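Local coordinates for protein CAMP factor (Mobiluncus curtisii, PDB 6JLC) that is a bacterial toxin of the CAMP-factor family that probably forms pores in membranes and contributes to haemolysis, at residues D36-T47 / G104-A115. Sequence-based numbering, arbitrary orientation.
Sequences DWSKEFDKLFAT and GFSVTRAIMRVA
Ile-111 presses its branched side chain against Glu-40 and Leu-44 where helix 41-59 and helix 97-114 pack in the N-terminal five-helix bundle of this CAMP-factor chain, the two short helical segments running in the same general sense at 38°, their axes 9.2 Å apart. Ile-111 CG2 reaches the start of the partner helix, 3.5 Å from Glu-40 O, while CG1 and CD1 lie beside Leu-44 CD2, the two side chains crossing nearly at right angles. CD1 also meets the edge of the Phe-41 ring, near its plane. Leu-44 and Val-114 extend the apolar layer toward Ile-81 and Leu-77 of helix 68-91.

Where both segments begin, the backbones close up: Trp-37 CA stands 3.9 Å from Gly-104 CA, and no side chain on Gly-104 intervenes. The indole of Trp-37, turned off this contact by chi1 56°, packs on helix 68-91 and Tyr-153. A water ties the 3-10 segment and the type I turn that follows, from Ser-38 to Phe-41, to helix 97-114, donating to Trp-37 O (2.6 Å) and Thr-108 OG1 and accepting from Glu-40 N at the N-cap. Thr-108 OG1 in turn donates to Gly-104 O from above the carbonyl plane.

Along the more exposed flank, Lys-43 leaves its backbone extended, then bends at chi3 (-71°), passing Met-112 at about a right angle; Met-112 brings SD 3.8 Å from Lys-43 CD. Thr-47 OG1 donates to Lys-43 O, the acceptor of Thr-47 N on its opposite face, and the same hydroxyl oxygen lies 3.2 Å from Ala-115 CB.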
ATOM      1  N   ASP A  36       8.631   0.046  -3.496  1.00 38.64           N
ATOM      2  CA  ASP A  36       9.809   0.789  -3.057  1.00 43.99           C
ATOM      3  C   ASP A  36       9.574   1.470  -1.709  1.00 45.17           C
ATOM      4  O   ASP A  36      10.500   1.582  -0.896  1.00 43.42           O
ATOM      5  CB  ASP A  36      10.192   1.817  -4.129  1.00 44.60           C
ATOM      6  CG  ASP A  36      10.560   1.169  -5.460  1.00 52.65           C
ATOM      7  OD1 ASP A  36      11.728   0.747  -5.607  1.00 52.01           O
ATOM      8  OD2 ASP A  36       9.681   1.067  -6.350  1.00 49.92           O
ATOM      9  N   TRP A  37       8.340   1.906  -1.445  1.00 39.89           N
ATOM     10  CA  TRP A  37       8.043   2.607  -0.200  1.00 38.35           C
ATOM     11  C   TRP A  37       8.053   1.697   1.030  1.00 42.07           C
ATOM     12  O   TRP A  37       8.113   2.206   2.154  1.00 43.85           O
ATOM     13  CB  TRP A  37       6.690   3.317  -0.312  1.00 37.53           C
ATOM     14  CG  TRP A  37       5.527   2.424  -0.667  1.00 47.78           C
ATOM     15  CD1 TRP A  37       5.044   1.366   0.061  1.00 46.90           C
ATOM     16  CD2 TRP A  37       4.691   2.520  -1.834  1.00 53.33           C
ATOM     17  NE1 TRP A  37       3.966   0.800  -0.585  1.00 50.02           N
ATOM     18  CE2 TRP A  37       3.728   1.489  -1.747  1.00 51.30           C
ATOM     19  CE3 TRP A  37       4.667   3.375  -2.948  1.00 60.01           C
ATOM     20  CZ2 TRP A  37       2.754   1.285  -2.734  1.00 54.41           C
ATOM     21  CZ3 TRP A  37       3.691   3.176  -3.923  1.00 57.32           C
ATOM     22  CH2 TRP A  37       2.748   2.141  -3.806  1.00 55.83           C
ATOM     23  N   SER A  38       8.008   0.374   0.859  1.00 38.89           N
ATOM     24  CA  SER A  38       7.818  -0.530   1.989  1.00 37.09           C
ATOM     25  C   SER A  38       9.126  -1.050   2.576  1.00 38.02           C
ATOM     26  O   SER A  38       9.092  -1.905   3.475  1.00 32.56           O
ATOM     27  CB  SER A  38       6.928  -1.710   1.573  1.00 40.70           C
ATOM     28  OG  SER A  38       7.555  -2.475   0.567  1.00 50.15           O
ATOM     29  N   LYS A  39      10.272  -0.539   2.112  1.00 38.23           N
ATOM     30  CA  LYS A  39      11.564  -1.051   2.565  1.00 42.02           C
ATOM     31  C   LYS A  39      11.674  -1.085   4.089  1.00 38.41           C
ATOM     32  O   LYS A  39      12.146  -2.074   4.659  1.00 38.14           O
ATOM     33  CB  LYS A  39      12.690  -0.209   1.961  1.00 42.31           C
ATOM     34  CG  LYS A  39      14.087  -0.754   2.216  1.00 52.23           C
ATOM     35  CD  LYS A  39      15.143   0.178   1.639  1.00 54.69           C
ATOM     36  CE  LYS A  39      16.549  -0.334   1.910  1.00 61.12           C
ATOM     37  NZ  LYS A  39      17.585   0.560   1.317  1.00 64.70           N
ATOM     38  N   GLU A  40      11.219  -0.033   4.772  1.00 35.19           N
ATOM     39  CA  GLU A  40      11.394   0.081   6.217  1.00 33.01           C
ATOM     40  C   GLU A  40      10.070   0.037   6.984  1.00 32.42           C
ATOM     41  O   GLU A  40       9.945   0.631   8.060  1.00 30.58           O
ATOM     42  CB  GLU A  40      12.161   1.362   6.546  1.00 36.27           C
ATOM     43  CG  GLU A  40      13.581   1.431   5.949  1.00 37.54           C
ATOM     44  CD  GLU A  40      14.560   0.469   6.620  1.00 47.72           C
ATOM     45  OE1 GLU A  40      14.320   0.078   7.784  1.00 44.05           O
ATOM     46  OE2 GLU A  40      15.575   0.108   5.979  1.00 51.47           O
ATOM     47  N   PHE A  41       9.073  -0.684   6.467  1.00 33.17           N
ATOM     48  CA  PHE A  41       7.785  -0.726   7.160  1.00 31.74           C
ATOM     49  C   PHE A  41       7.908  -1.364   8.545  1.00 29.04           C
ATOM     50  O   PHE A  41       7.190  -0.973   9.470  1.00 28.26           O
ATOM     51  CB  PHE A  41       6.737  -1.462   6.315  1.00 35.29           C
ATOM     52  CG  PHE A  41       5.961  -0.563   5.355  1.00 36.80           C
ATOM     53  CD1 PHE A  41       6.437   0.692   4.998  1.00 31.51           C
ATOM     54  CD2 PHE A  41       4.747  -0.987   4.809  1.00 36.77           C
ATOM     55  CE1 PHE A  41       5.722   1.516   4.116  1.00 31.08           C
ATOM     56  CE2 PHE A  41       4.031  -0.171   3.924  1.00 34.23           C
ATOM     57  CZ  PHE A  41       4.515   1.080   3.581  1.00 33.59           C
ATOM     58  N   ASP A  42       8.829  -2.319   8.718  1.00 35.03           N
ATOM     59  CA  ASP A  42       9.019  -2.948  10.031  1.00 38.63           C
ATOM     60  C   ASP A  42       9.426  -1.925  11.089  1.00 35.82           C
ATOM     61  O   ASP A  42       8.872  -1.895  12.196  1.00 32.41           O
ATOM     62  CB  ASP A  42      10.073  -4.054   9.934  1.00 45.54           C
ATOM     63  CG  ASP A  42       9.549  -5.307   9.260  1.00 62.13           C
ATOM     64  OD1 ASP A  42       8.318  -5.522   9.277  1.00 64.96           O
ATOM     65  OD2 ASP A  42      10.375  -6.078   8.723  1.00 66.82           O
ATOM     66  N   LYS A  43      10.410  -1.088  10.765  1.00 31.64           N
ATOM     67  CA  LYS A  43      10.814  -0.018  11.670  1.00 31.43           C
ATOM     68  C   LYS A  43       9.657   0.940  11.950  1.00 27.99           C
ATOM     69  O   LYS A  43       9.457   1.372  13.092  1.00 31.93           O
ATOM     70  CB  LYS A  43      12.000   0.728  11.062  1.00 30.26           C
ATOM     71  CG  LYS A  43      12.372   2.006  11.771  1.00 33.43           C
ATOM     72  CD  LYS A  43      13.666   2.557  11.217  1.00 42.43           C
ATOM     73  CE  LYS A  43      14.838   1.702  11.640  1.00 51.45           C
ATOM     74  NZ  LYS A  43      16.010   2.556  11.933  1.00 62.46           N
ATOM     75  N   LEU A  44       8.889   1.284  10.915  1.00 25.39           N
ATOM     76  CA  LEU A  44       7.749   2.187  11.084  1.00 26.71           C
ATOM     77  C   LEU A  44       6.735   1.627  12.075  1.00 30.30           C
ATOM     78  O   LEU A  44       6.251   2.345  12.963  1.00 26.69           O
ATOM     79  CB  LEU A  44       7.089   2.433   9.727  1.00 26.79           C
ATOM     80  CG  LEU A  44       5.859   3.342   9.729  1.00 29.56           C
ATOM     81  CD1 LEU A  44       6.141   4.670  10.436  1.00 27.76           C
ATOM     82  CD2 LEU A  44       5.373   3.576   8.288  1.00 34.53           C
ATOM     83  N   PHE A  45       6.375   0.347  11.922  1.00 27.21           N
ATOM     84  CA  PHE A  45       5.359  -0.239  12.796  1.00 28.06           C
ATOM     85  C   PHE A  45       5.858  -0.341  14.233  1.00 27.28           C
ATOM     86  O   PHE A  45       5.095  -0.117  15.182  1.00 29.37           O
ATOM     87  CB  PHE A  45       4.929  -1.617  12.273  1.00 34.80           C
ATOM     88  CG  PHE A  45       4.276  -1.586  10.898  1.00 42.31           C
ATOM     89  CD1 PHE A  45       3.468  -0.522  10.511  1.00 41.23           C
ATOM     90  CD2 PHE A  45       4.459  -2.636  10.003  1.00 42.83           C
ATOM     91  CE1 PHE A  45       2.868  -0.497   9.249  1.00 38.38           C
ATOM     92  CE2 PHE A  45       3.862  -2.624   8.751  1.00 32.48           C
ATOM     93  CZ  PHE A  45       3.063  -1.557   8.369  1.00 33.98           C
ATOM     94  N   ALA A  46       7.136  -0.680  14.413  1.00 28.24           N
ATOM     95  CA  ALA A  46       7.692  -0.723  15.758  1.00 24.50           C
ATOM     96  C   ALA A  46       7.688   0.663  16.392  1.00 27.19           C
ATOM     97  O   ALA A  46       7.389   0.804  17.583  1.00 25.74           O
ATOM     98  CB  ALA A  46       9.114  -1.297  15.723  1.00 29.84           C
ATOM     99  N   THR A  47       8.028   1.697  15.614  1.00 26.31           N
ATOM    100  CA  THR A  47       7.992   3.059  16.135  1.00 25.93           C
ATOM    101  C   THR A  47       6.571   3.460  16.499  1.00 25.31           C
ATOM    102  O   THR A  47       6.342   4.126  17.516  1.00 24.85           O
ATOM    103  CB  THR A  47       8.574   4.030  15.104  1.00 27.00           C
ATOM    104  OG1 THR A  47       9.924   3.662  14.824  1.00 27.21           O
ATOM    105  CG2 THR A  47       8.563   5.452  15.629  1.00 29.52           C
ATOM    106  N   GLY A 104       9.275   6.676  -2.908  1.00 25.81           N
ATOM    107  CA  GLY A 104       9.720   5.671  -1.951  1.00 26.76           C
ATOM    108  C   GLY A 104      10.875   6.159  -1.106  1.00 27.15           C
ATOM    109  O   GLY A 104      10.947   5.887   0.103  1.00 25.13           O
ATOM    110  N   PHE A 105      11.802   6.891  -1.713  1.00 26.50           N
ATOM    111  CA  PHE A 105      12.921   7.452  -0.973  1.00 23.70           C
ATOM    112  C   PHE A 105      12.437   8.450   0.073  1.00 25.35           C
ATOM    113  O   PHE A 105      12.896   8.438   1.218  1.00 25.69           O
ATOM    114  CB  PHE A 105      13.878   8.122  -1.943  1.00 20.96           C
ATOM    115  CG  PHE A 105      15.190   8.531  -1.324  1.00 26.93           C
ATOM    116  CD1 PHE A 105      15.971   7.607  -0.639  1.00 36.83           C
ATOM    117  CD2 PHE A 105      15.628   9.836  -1.425  1.00 28.14           C
ATOM    118  CE1 PHE A 105      17.188   7.978  -0.080  1.00 38.61           C
ATOM    119  CE2 PHE A 105      16.854  10.215  -0.866  1.00 33.35           C
ATOM    120  CZ  PHE A 105      17.628   9.282  -0.202  1.00 30.79           C
ATOM    121  N   SER A 106      11.497   9.314  -0.316  1.00 23.45           N
ATOM    122  CA  SER A 106      10.918  10.261   0.631  1.00 26.37           C
ATOM    123  C   SER A 106      10.231   9.535   1.789  1.00 27.48           C
ATOM    124  O   SER A 106      10.391   9.919   2.954  1.00 23.83           O
ATOM    125  CB  SER A 106       9.943  11.185  -0.109  1.00 30.19           C
ATOM    126  OG  SER A 106       9.272  12.059   0.777  1.00 31.03           O
ATOM    127  N   VAL A 107       9.479   8.465   1.497  1.00 20.77           N
ATOM    128  CA  VAL A 107       8.867   7.687   2.571  1.00 20.39           C
ATOM    129  C   VAL A 107       9.931   7.057   3.462  1.00 22.69           C
ATOM    130  O   VAL A 107       9.829   7.086   4.693  1.00 25.31           O
ATOM    131  CB  VAL A 107       7.913   6.619   1.996  1.00 21.23           C
ATOM    132  CG1 VAL A 107       7.489   5.635   3.102  1.00 23.92           C
ATOM    133  CG2 VAL A 107       6.694   7.290   1.364  1.00 22.98           C
ATOM    134  N   THR A 108      10.961   6.456   2.854  1.00 23.16           N
ATOM    135  CA  THR A 108      11.994   5.793   3.647  1.00 28.10           C
ATOM    136  C   THR A 108      12.701   6.787   4.567  1.00 26.30           C
ATOM    137  O   THR A 108      12.908   6.511   5.754  1.00 24.72           O
ATOM    138  CB  THR A 108      13.006   5.091   2.730  1.00 26.25           C
ATOM    139  OG1 THR A 108      12.345   4.041   2.005  1.00 26.67           O
ATOM    140  CG2 THR A 108      14.154   4.499   3.544  1.00 24.94           C
ATOM    141  N   ARG A 109      13.075   7.956   4.028  1.00 25.33           N
ATOM    142  CA  ARG A 109      13.721   8.975   4.853  1.00 24.44           C
ATOM    143  C   ARG A 109      12.821   9.397   6.002  1.00 27.12           C
ATOM    144  O   ARG A 109      13.296   9.598   7.122  1.00 25.29           O
ATOM    145  CB  ARG A 109      14.091  10.199   4.009  1.00 25.17           C
ATOM    146  CG  ARG A 109      15.245   9.972   3.040  1.00 25.81           C
ATOM    147  CD  ARG A 109      15.684  11.306   2.412  1.00 32.76           C
ATOM    148  NE  ARG A 109      16.143  12.264   3.416  1.00 35.54           N
ATOM    149  CZ  ARG A 109      15.693  13.513   3.541  1.00 37.46           C
ATOM    150  NH1 ARG A 109      14.753  13.980   2.725  1.00 40.55           N
ATOM    151  NH2 ARG A 109      16.189  14.299   4.488  1.00 38.15           N
ATOM    152  N   ALA A 110      11.515   9.546   5.734  1.00 22.74           N
ATOM    153  CA  ALA A 110      10.565   9.922   6.783  1.00 21.51           C
ATOM    154  C   ALA A 110      10.492   8.856   7.869  1.00 24.30           C
ATOM    155  O   ALA A 110      10.424   9.176   9.065  1.00 22.93           O
ATOM    156  CB  ALA A 110       9.174  10.162   6.187  1.00 21.46           C
ATOM    157  N   ILE A 111      10.504   7.576   7.476  1.00 21.47           N
ATOM    158  CA  ILE A 111      10.474   6.499   8.472  1.00 22.89           C
ATOM    159  C   ILE A 111      11.752   6.503   9.299  1.00 24.80           C
ATOM    160  O   ILE A 111      11.727   6.307  10.524  1.00 23.97           O
ATOM    161  CB  ILE A 111      10.268   5.132   7.794  1.00 25.00           C
ATOM    162  CG1 ILE A 111       8.863   5.035   7.187  1.00 23.98           C
ATOM    163  CG2 ILE A 111      10.475   4.000   8.813  1.00 25.37           C
ATOM    164  CD1 ILE A 111       8.701   3.856   6.235  1.00 22.88           C
ATOM    165  N   MET A 112      12.901   6.656   8.635  1.00 25.18           N
ATOM    166  CA  MET A 112      14.156   6.702   9.381  1.00 25.29           C
ATOM    167  C   MET A 112      14.148   7.851  10.385  1.00 27.52           C
ATOM    168  O   MET A 112      14.590   7.688  11.530  1.00 27.19           O
ATOM    169  CB  MET A 112      15.349   6.824   8.424  1.00 27.91           C
ATOM    170  CG  MET A 112      15.490   5.667   7.439  1.00 29.99           C
ATOM    171  SD  MET A 112      15.639   4.068   8.277  1.00 39.12           S
ATOM    172  CE  MET A 112      17.215   4.265   9.110  1.00 44.67           C
ATOM    173  N   ARG A 113      13.618   9.011   9.986  1.00 23.30           N
ATOM    174  CA  ARG A 113      13.579  10.153  10.900  1.00 25.69           C
ATOM    175  C   ARG A 113      12.608   9.913  12.051  1.00 26.96           C
ATOM    176  O   ARG A 113      12.930  10.189  13.210  1.00 25.14           O
ATOM    177  CB  ARG A 113      13.205  11.431  10.143  1.00 26.86           C
ATOM    178  CG  ARG A 113      13.480  12.727  10.918  1.00 30.89           C
ATOM    179  CD  ARG A 113      14.963  12.877  11.237  1.00 27.96           C
ATOM    180  NE  ARG A 113      15.705  13.299  10.045  1.00 31.50           N
ATOM    181  CZ  ARG A 113      17.033  13.404   9.961  1.00 38.59           C
ATOM    182  NH1 ARG A 113      17.807  13.118  11.006  1.00 32.23           N
ATOM    183  NH2 ARG A 113      17.592  13.794   8.813  1.00 38.73           N
ATOM    184  N   VAL A 114      11.400   9.413  11.760  1.00 24.25           N
ATOM    185  CA  VAL A 114      10.432   9.281  12.848  1.00 24.81           C
ATOM    186  C   VAL A 114      10.891   8.252  13.883  1.00 26.22           C
ATOM    187  O   VAL A 114      10.496   8.330  15.055  1.00 25.47           O
ATOM    188  CB  VAL A 114       9.032   8.969  12.278  1.00 25.25           C
ATOM    189  CG1 VAL A 114       8.886   7.496  11.956  1.00 23.33           C
ATOM    190  CG2 VAL A 114       7.933   9.439  13.249  1.00 26.29           C
ATOM    191  N   ALA A 115      11.745   7.305  13.492  1.00 21.43           N
ATOM    192  CA  ALA A 115      12.289   6.322  14.417  1.00 25.49           C
ATOM    193  C   ALA A 115      13.566   6.792  15.102  1.00 29.06           C
ATOM    194  O   ALA A 115      14.055   6.108  16.011  1.00 28.68           O
ATOM    195  CB  ALA A 115      12.579   5.012  13.686  1.00 25.01           C
TER
HETATM  196  O   HOH W   1      10.447   2.510   3.331  1.00 36.03           O